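Local atomic coordinates of uncharacterized hypothetical protein (Parabacteroides merdae, PDB entry 4EI0), a protein that is of unknown function, belongs to the DUF4466 family and folds largely into antiparallel beta-sheets. Residues F228-K233 with E283-K288. Numbering follows the deposited sequence.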
loop_
_atom_site.group_PDB
_atom_site.type_symbol
_atom_site.label_atom_id
_atom_site.label_comp_id
_atom_site.label_asym_id
_atom_site.label_seq_id
_atom_site.Cartn_x
_atom_site.Cartn_y
_atom_site.Cartn_z
ATOM N N PHE B 228 41.500 -45.272 4.733
ATOM C CA PHE B 228 41.299 -44.105 3.830
ATOM C C PHE B 228 41.990 -44.428 2.502
ATOM O O PHE B 228 43.180 -44.227 2.344
ATOM C CB PHE B 228 41.854 -42.821 4.449
ATOM C CG PHE B 228 41.608 -41.545 3.648
ATOM C CD1 PHE B 228 41.322 -41.547 2.290
ATOM C CD2 PHE B 228 41.747 -40.315 4.273
ATOM C CE1 PHE B 228 41.159 -40.362 1.595
ATOM C CE2 PHE B 228 41.564 -39.139 3.583
ATOM C CZ PHE B 228 41.276 -39.161 2.243
ATOM N N VAL B 229 41.225 -44.938 1.555
ATOM C CA VAL B 229 41.753 -45.432 0.285
ATOM C C VAL B 229 41.289 -44.600 -0.955
ATOM O O VAL B 229 41.838 -44.739 -2.036
ATOM C CB VAL B 229 41.305 -46.891 0.103
ATOM C CG1 VAL B 229 41.965 -47.787 1.155
ATOM C CG2 VAL B 229 39.785 -46.973 0.211
ATOM N N ASN B 230 40.298 -43.724 -0.817
ATOM C CA ASN B 230 39.852 -42.905 -1.955
ATOM C C ASN B 230 40.889 -41.878 -2.420
ATOM O O ASN B 230 41.389 -41.076 -1.635
ATOM C CB ASN B 230 38.546 -42.186 -1.625
ATOM C CG ASN B 230 37.413 -43.132 -1.404
ATOM O OD1 ASN B 230 37.528 -44.304 -1.728
ATOM N ND2 ASN B 230 36.304 -42.638 -0.860
ATOM N N ASN B 231 41.229 -41.927 -3.704
ATOM C CA ASN B 231 42.161 -40.962 -4.299
ATOM C C ASN B 231 41.392 -39.839 -5.038
ATOM O O ASN B 231 41.064 -39.945 -6.203
ATOM C CB ASN B 231 43.134 -41.668 -5.233
ATOM C CG ASN B 231 44.312 -40.797 -5.588
ATOM O OD1 ASN B 231 44.541 -39.726 -4.999
ATOM N ND2 ASN B 231 45.039 -41.220 -6.589
ATOM N N THR B 232 41.054 -38.802 -4.300
ATOM C CA THR B 232 40.221 -37.721 -4.800
ATOM C C THR B 232 41.023 -36.790 -5.711
ATOM O O THR B 232 42.170 -36.496 -5.424
ATOM C CB THR B 232 39.657 -36.948 -3.590
ATOM O OG1 THR B 232 38.927 -37.859 -2.767
ATOM C CG2 THR B 232 38.722 -35.828 -4.025
ATOM N N LYS B 233 40.426 -36.362 -6.819
ATOM C CA LYS B 233 41.037 -35.375 -7.705
ATOM C C LYS B 233 40.631 -33.976 -7.288
ATOM O O LYS B 233 39.449 -33.729 -7.034
ATOM C CB LYS B 233 40.538 -35.572 -9.143
ATOM C CG LYS B 233 40.976 -36.875 -9.796
ATOM C CD LYS B 233 40.388 -36.943 -11.211
ATOM C CE LYS B 233 41.013 -38.066 -12.029
ATOM N NZ LYS B 233 40.949 -39.334 -11.246
ATOM N N GLU B 283 36.685 -34.186 -7.676
ATOM C CA GLU B 283 35.990 -35.341 -8.277
ATOM C C GLU B 283 36.340 -36.571 -7.472
ATOM O O GLU B 283 37.517 -36.804 -7.210
ATOM C CB GLU B 283 36.389 -35.532 -9.740
ATOM C CG GLU B 283 35.652 -36.688 -10.458
ATOM C CD GLU B 283 36.076 -36.816 -11.908
ATOM O OE1 GLU B 283 35.609 -36.007 -12.722
ATOM O OE2 GLU B 283 36.934 -37.658 -12.226
ATOM N N THR B 284 35.331 -37.337 -7.055
ATOM C CA THR B 284 35.576 -38.468 -6.169
ATOM C C THR B 284 36.238 -39.573 -6.947
ATOM O O THR B 284 36.146 -39.618 -8.205
ATOM C CB THR B 284 34.300 -39.012 -5.517
ATOM O OG1 THR B 284 33.346 -39.316 -6.518
ATOM C CG2 THR B 284 33.678 -37.973 -4.630
ATOM N N ALA B 285 36.890 -40.482 -6.210
ATOM C CA ALA B 285 37.772 -41.483 -6.807
ATOM C C ALA B 285 37.136 -42.225 -7.996
ATOM O O ALA B 285 37.772 -42.438 -9.020
ATOM C CB ALA B 285 38.222 -42.482 -5.739
ATOM N N ASP B 286 35.883 -42.592 -7.840
ATOM C CA ASP B 286 35.171 -43.400 -8.821
ATOM C C ASP B 286 34.507 -42.565 -9.919
ATOM O O ASP B 286 33.847 -43.116 -10.782
ATOM C CB ASP B 286 34.094 -44.217 -8.087
ATOM C CG ASP B 286 33.243 -43.356 -7.066
ATOM O OD1 ASP B 286 33.396 -42.112 -6.939
ATOM O OD2 ASP B 286 32.399 -43.942 -6.353
ATOM N N GLY B 287 34.642 -41.240 -9.880
ATOM C CA GLY B 287 33.997 -40.346 -10.868
ATOM C C GLY B 287 32.506 -40.123 -10.620
ATOM O O GLY B 287 31.837 -39.447 -11.391
ATOM N N LYS B 288 31.997 -40.648 -9.509
ATOM C CA LYS B 288 30.579 -40.607 -9.215
ATOM C C LYS B 288 30.075 -39.196 -8.936
ATOM O O LYS B 288 29.001 -38.815 -9.410
ATOM C CB LYS B 288 30.264 -41.525 -8.035
ATOM C CG LYS B 288 28.787 -41.715 -7.734
ATOM C CD LYS B 288 28.492 -43.128 -7.207
ATOM C CE LYS B 288 27.009 -43.381 -6.928
ATOM N NZ LYS B 288 26.621 -42.734 -5.639
HETATM O O HOH W 1 37.243 -39.835 -3.773
HETATM O O HOH W 2 37.793 -39.660 -10.617
#
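The antiparallel pair of K233 and E283 joins strand 233-238, outermost in its five-stranded sheet, to strand 278-283 at the end where the loop 228-233 enters the sheet and the segment 283-288 leaves it, an example of how two segments that part at a sheet edge stay linked by water. The two residues form a hydrogen-bonded pair: K233 N reaches E283 O at 3.0 Å, in the plane of that carbonyl, and E283 N returns a bond to K233 O at 2.9 Å, tilted 19° from the carbonyl plane. Their side chains lie side by side on one face of the sheet, pointing the same way. E283 runs out extended, with CG anti to the backbone N (chi1 -177°), and its OE2 rests against the lysine methylene CD at 3.7 Å. The lysine tip bends at its last torsion, leaving NZ 4.5 Å from OE2, too far for a salt bridge; a water accepts from NZ and lies within bonding distance of OE2 and T284 O, among more acceptors than its protons can serve. The other carboxylate oxygen, OE1, is paired with R290, so two positive groups lie near this carboxylate and would probably favour its charged form.

Beyond the pair, the type I turn T284-G287 swings the chain toward strand 289-299, and A285, its second residue, points CB at the other loop, 3.7 Å from N231 N and near N230 CB. T232 uses its branches differently: CG2 lies 3.5 Å from E283 O, while OG1 bonds to D194 O and accepts from a second water. G287 N bonds to T284 O, closing the turn; D286 OD1 accepts from K288 N in an Asx turn, from above the carboxylate plane, and from T284 OG1 at 2.8 Å, nearly in line with the C-O bond of OD1.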